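Her-1 protein (Caenorhabditis elegans, PDB 1SZH) dictates male development in the nematode, probably as a secreted signalling ligand, and inhibits the function of the sex-determination protein TRA-2A. Local coordinates at residues Lys12-Lys17 and Asn57-Lys62; Lys17-Asn22 and Gly49-Cys54. The protein carries 2 engineered substitutions. One frame throughout, in Å; residues are numbered along the deposited sequence.

Interaction 1: Lys12-Lys17 and Asn57-Lys62; sequences KDAAEK and NVLFAK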
# COMPACT_ATOMS: atom_id res chain seq x y z
N LYS A 12 8.66 13.94 10.79
CA LYS A 12 8.12 14.54 12.00
C LYS A 12 6.95 15.46 11.66
O LYS A 12 5.96 15.50 12.39
CB LYS A 12 9.22 15.33 12.75
CG LYS A 12 10.27 14.43 13.37
CD LYS A 12 11.26 15.20 14.25
CE LYS A 12 10.54 15.76 15.47
NZ LYS A 12 11.47 16.32 16.50
N ASP A 13 7.04 16.18 10.54
CA ASP A 13 5.96 17.07 10.14
C ASP A 13 4.70 16.27 9.80
O ASP A 13 3.59 16.65 10.18
CB ASP A 13 6.38 17.92 8.94
CG ASP A 13 5.33 18.97 8.57
OD1 ASP A 13 4.92 19.00 7.40
OD2 ASP A 13 4.94 19.77 9.46
N ALA A 14 4.88 15.16 9.09
CA ALA A 14 3.72 14.33 8.72
C ALA A 14 3.06 13.76 9.99
O ALA A 14 1.84 13.72 10.09
CB ALA A 14 4.16 13.19 7.80
N ALA A 15 3.88 13.30 10.93
CA ALA A 15 3.34 12.75 12.17
C ALA A 15 2.54 13.82 12.92
O ALA A 15 1.44 13.55 13.42
CB ALA A 15 4.47 12.21 13.05
N GLU A 16 3.08 15.03 12.98
CA GLU A 16 2.42 16.14 13.68
C GLU A 16 1.08 16.53 13.05
O GLU A 16 0.13 16.89 13.75
CB GLU A 16 3.35 17.36 13.70
CG GLU A 16 4.63 17.14 14.51
CD GLU A 16 5.76 18.07 14.09
OE1 GLU A 16 5.48 19.09 13.43
OE2 GLU A 16 6.93 17.78 14.43
N LYS A 17 1.00 16.45 11.73
CA LYS A 17 -0.20 16.82 11.01
C LYS A 17 -1.25 15.73 10.92
O LYS A 17 -2.43 16.01 10.73
CB LYS A 17 0.16 17.25 9.58
CG LYS A 17 0.98 18.53 9.52
CD LYS A 17 1.39 18.89 8.12
CE LYS A 17 2.06 20.28 8.10
NZ LYS A 17 2.54 20.64 6.74
N ASN A 57 -0.03 12.31 1.72
CA ASN A 57 -0.19 13.67 1.22
C ASN A 57 0.90 14.60 1.75
O ASN A 57 1.34 15.49 1.02
CB ASN A 57 -1.59 14.20 1.56
CG ASN A 57 -2.68 13.64 0.65
OD1 ASN A 57 -3.87 13.97 0.80
ND2 ASN A 57 -2.29 12.79 -0.30
N VAL A 58 1.36 14.40 2.99
CA VAL A 58 2.43 15.27 3.50
C VAL A 58 3.80 14.80 3.00
O VAL A 58 4.58 15.59 2.46
CB VAL A 58 2.44 15.32 5.04
CG1 VAL A 58 3.62 16.19 5.52
CG2 VAL A 58 1.14 15.85 5.56
N LEU A 59 4.10 13.51 3.13
CA LEU A 59 5.41 12.99 2.71
C LEU A 59 5.71 13.18 1.24
O LEU A 59 6.84 13.47 0.87
CB LEU A 59 5.50 11.48 3.01
CG LEU A 59 5.44 11.08 4.49
CD1 LEU A 59 5.41 9.55 4.58
CD2 LEU A 59 6.64 11.62 5.24
N PHE A 60 4.69 13.04 0.41
CA PHE A 60 4.88 13.12 -1.03
C PHE A 60 4.20 14.34 -1.65
O PHE A 60 3.77 14.30 -2.80
CB PHE A 60 4.37 11.82 -1.65
CG PHE A 60 5.11 10.59 -1.16
CD1 PHE A 60 4.44 9.55 -0.53
CD2 PHE A 60 6.50 10.50 -1.28
CE1 PHE A 60 5.14 8.45 -0.00
CE2 PHE A 60 7.21 9.40 -0.76
CZ PHE A 60 6.53 8.37 -0.13
N ALA A 61 4.12 15.42 -0.89
CA ALA A 61 3.49 16.65 -1.37
C ALA A 61 4.13 17.17 -2.66
O ALA A 61 3.44 17.59 -3.58
CB ALA A 61 3.56 17.72 -0.29
N LYS A 62 5.46 17.12 -2.72
CA LYS A 62 6.17 17.60 -3.90
C LYS A 62 6.29 16.58 -5.03
O LYS A 62 6.55 16.96 -6.17
CB LYS A 62 7.56 18.10 -3.51
CG LYS A 62 7.53 19.38 -2.69
CD LYS A 62 8.90 20.03 -2.63
CE LYS A 62 8.84 21.38 -1.94
NZ LYS A 62 10.18 22.02 -1.82

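Interaction 2: Lys17-Asn22 and Gly49-Cys54; sequences KCCTRN and GYVYKC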
# COMPACT_ATOMS: atom_id res chain seq x y z
N LYS A 17 1.00 16.45 11.73
CA LYS A 17 -0.20 16.82 11.01
C LYS A 17 -1.25 15.73 10.92
O LYS A 17 -2.43 16.01 10.73
CB LYS A 17 0.16 17.25 9.58
CG LYS A 17 0.98 18.53 9.52
CD LYS A 17 1.39 18.89 8.12
CE LYS A 17 2.06 20.28 8.10
NZ LYS A 17 2.54 20.64 6.74
N CYS A 18 -0.82 14.49 11.10
CA CYS A 18 -1.73 13.38 10.90
C CYS A 18 -2.07 12.46 12.06
O CYS A 18 -3.10 11.80 12.02
CB CYS A 18 -1.16 12.50 9.79
SG CYS A 18 -0.81 13.39 8.25
N CYS A 19 -1.18 12.39 13.06
CA CYS A 19 -1.37 11.52 14.22
C CYS A 19 -1.66 12.31 15.49
O CYS A 19 -1.29 13.48 15.60
CB CYS A 19 -0.11 10.68 14.39
SG CYS A 19 0.18 9.85 12.80
N THR A 20 -2.33 11.67 16.45
CA THR A 20 -2.65 12.31 17.73
C THR A 20 -1.35 12.49 18.51
O THR A 20 -0.34 11.84 18.21
CB THR A 20 -3.60 11.46 18.56
OG1 THR A 20 -2.98 10.21 18.87
CG2 THR A 20 -4.91 11.22 17.80
N ARG A 21 -1.36 13.34 19.52
CA ARG A 21 -0.16 13.57 20.31
C ARG A 21 0.46 12.31 20.89
O ARG A 21 1.68 12.15 20.87
CB ARG A 21 -0.44 14.55 21.45
CG ARG A 21 -0.93 15.91 21.01
CD ARG A 21 0.15 16.70 20.33
NE ARG A 21 -0.33 18.02 19.89
CZ ARG A 21 0.44 18.92 19.28
NH1 ARG A 21 1.72 18.65 19.01
NH2 ARG A 21 -0.09 20.07 18.96
N ASN A 22 -0.37 11.42 21.41
CA ASN A 22 0.16 10.22 22.04
C ASN A 22 0.67 9.18 21.04
O ASN A 22 1.37 8.24 21.42
CB ASN A 22 -0.89 9.59 22.95
CG ASN A 22 -2.05 8.99 22.17
OD1 ASN A 22 -2.67 9.65 21.34
ND2 ASN A 22 -2.37 7.73 22.46
N GLY A 49 -6.76 4.01 7.84
CA GLY A 49 -6.82 4.31 6.42
C GLY A 49 -6.75 5.80 6.15
O GLY A 49 -6.08 6.24 5.21
N TYR A 50 -7.46 6.59 6.95
CA TYR A 50 -7.40 8.04 6.74
C TYR A 50 -6.04 8.59 7.13
O TYR A 50 -5.52 9.52 6.47
CB TYR A 50 -8.57 8.70 7.49
CG TYR A 50 -9.91 8.20 6.96
CD1 TYR A 50 -10.94 7.85 7.81
CD2 TYR A 50 -10.11 8.04 5.59
CE1 TYR A 50 -12.15 7.33 7.32
CE2 TYR A 50 -11.31 7.53 5.08
CZ TYR A 50 -12.33 7.19 5.96
OH TYR A 50 -13.51 6.68 5.45
N VAL A 51 -5.43 8.04 8.17
CA VAL A 51 -4.09 8.48 8.56
C VAL A 51 -3.11 8.16 7.44
O VAL A 51 -2.19 8.92 7.15
CB VAL A 51 -3.66 7.80 9.87
CG1 VAL A 51 -2.20 8.16 10.23
CG2 VAL A 51 -4.62 8.22 10.98
N TYR A 52 -3.30 7.02 6.79
CA TYR A 52 -2.42 6.65 5.68
C TYR A 52 -2.47 7.71 4.59
O TYR A 52 -1.44 8.13 4.04
CB TYR A 52 -2.86 5.30 5.10
CG TYR A 52 -2.25 4.90 3.75
CD1 TYR A 52 -1.21 3.98 3.66
CD2 TYR A 52 -2.74 5.45 2.55
CE1 TYR A 52 -0.68 3.58 2.39
CE2 TYR A 52 -2.22 5.07 1.31
CZ TYR A 52 -1.19 4.14 1.24
OH TYR A 52 -0.70 3.75 0.02
N LYS A 53 -3.69 8.15 4.27
CA LYS A 53 -3.85 9.15 3.22
C LYS A 53 -3.25 10.48 3.62
O LYS A 53 -2.59 11.14 2.81
CB LYS A 53 -5.34 9.29 2.89
CG LYS A 53 -5.91 7.99 2.36
CD LYS A 53 -7.38 8.10 2.05
CE LYS A 53 -7.89 6.79 1.45
NZ LYS A 53 -9.33 6.89 1.04
N CYS A 54 -3.45 10.86 4.88
CA CYS A 54 -2.88 12.12 5.38
C CYS A 54 -1.34 12.04 5.28
O CYS A 54 -0.68 12.97 4.80
CB CYS A 54 -3.35 12.32 6.82
SG CYS A 54 -2.83 13.88 7.60

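Interaction 1: Lys12-Lys17 and Asn57-Lys62
Val58 meets three residues of the segment Lys12-Lys17 through its two methyl groups, and the contact is apolar apart from one carboxylate oxygen. Its CG1 carries most of it: Asp13 OD1 lies 3.6 Å from Val58 CG1, and Ala14 CA is 3.7 Å from the same methyl. The methyl of Ala14 points at the partner helix and fits against both neighbouring residues there, with Ala14 CB 3.8 Å from Val58 CG1 and 3.9 Å from Leu59 CD2. Val58 CG2 meets the aliphatic part of Lys17, which passes obliquely and brings Lys17 CD to 4.0 Å from Val58 CG2. This division of labour follows from the first torsion of Val58 (chi1 178°), which turns CG1 beside the carbonyl carbon and CG2 beside the backbone N. A small alanine lets the helices approach closely, as the 5.5 Å between Ala14 CA and Val58 CA shows. They are helices 8-18 and 47-59, two members of the N-terminal helical cluster, which is consistent with an overhand three-helix bundle whose third member is helix 24-33. Behind the first shell, a salt bridge from i to i+4 links the two polar residues that border Val58: Lys17 NZ gives a hydrogen bond to Asp13 OD1 at 3.0 Å, arriving at its syn lone pair. The Lys17 chain, extended beyond CG, reaches outward and leans towards Asp13, one turn back, so that its methylenes pass beside Val58. With an alanine in place of Asp13, the Lys17 ammonium would probably be left without its carboxylate mate and the chain set free to swing off Val58 CG2. Further out, Ala15 faces away from this contact and packs on Ile28 and Met31 of helix 24-33, while Leu59 also touches Met31 and Leu10.

Interaction 2: Lys17-Asn22 and Gly49-Cys54
Val51 lies with its two methyls against the end of helix 8-18, where CG2 is 4.0 Å from the carbonyl oxygen of Cys18 and CG1 is 3.9 Å from Cys19 SG. The apolar branches thus cover a sulfur and a main-chain oxygen just where the chain departs from helical geometry, since Cys19 is the first residue there to do so. One turn further along helix 47-59, packing gives way to a covalent link: Cys18 SG and Cys54 SG are joined in a disulfide at 2.2 Å. Its central torsion of -81° sets the two CB-SG bonds nearly perpendicular, with a left-handed twist. The two halves reach the bridge differently. Cys18 SG sits beside its own backbone N (chi1 -54°), whereas Cys54 SG is swung anti to its N, beside the carbonyl carbon (chi1 -177°). Together these turns bring the cysteine backbones to 5.8 Å between Cys18 CA and Cys54 CA, and Cys18 CB to 3.7 Å from Cys54 CB. The carbonyl oxygen of Lys17 also comes near the bridge, 3.8 Å from Cys54 SG, a van der Waals approach. The side chain of Cys18 packs in addition on Leu55, the next residue of helix 47-59. Just past the bridge, Thr20 N bonds to Tyr41 OH in the loop between helices 24-33 and 47-59. Cys19 has its own disulfide, to Cys27, so two consecutive cysteines pin the end of helix 8-18 in two directions: Cys18 to helix 47-59 and Cys19 to helix 24-33. Val51 lies beside this double anchor and also touches Ile37, in the same loop as Tyr41, so that the contact joins all three N-terminal helices at one end of helix 8-18.

In the fold
From the N terminus the chain enters helix 8-18, whose residues supply one side of both contacts, then turns through helix 24-33 and a loop before returning along helix 47-59. Interaction 2 closes the inner loop, from 17-22 to 49-54; interaction 1 closes the wider one, from 12-17 to 57-62, so interaction 2 is nested inside the loop closed by interaction 1. With early residues meeting late ones, the two helices pair in antiparallel order, though they cross at a steep slant. The contact centres lie 10 Å apart and share Lys17, and they merge where Val58 CG2 packs 4.1 Å from Cys18 SG. Together they form one seam, apolar at one end and disulfide-locked at the other.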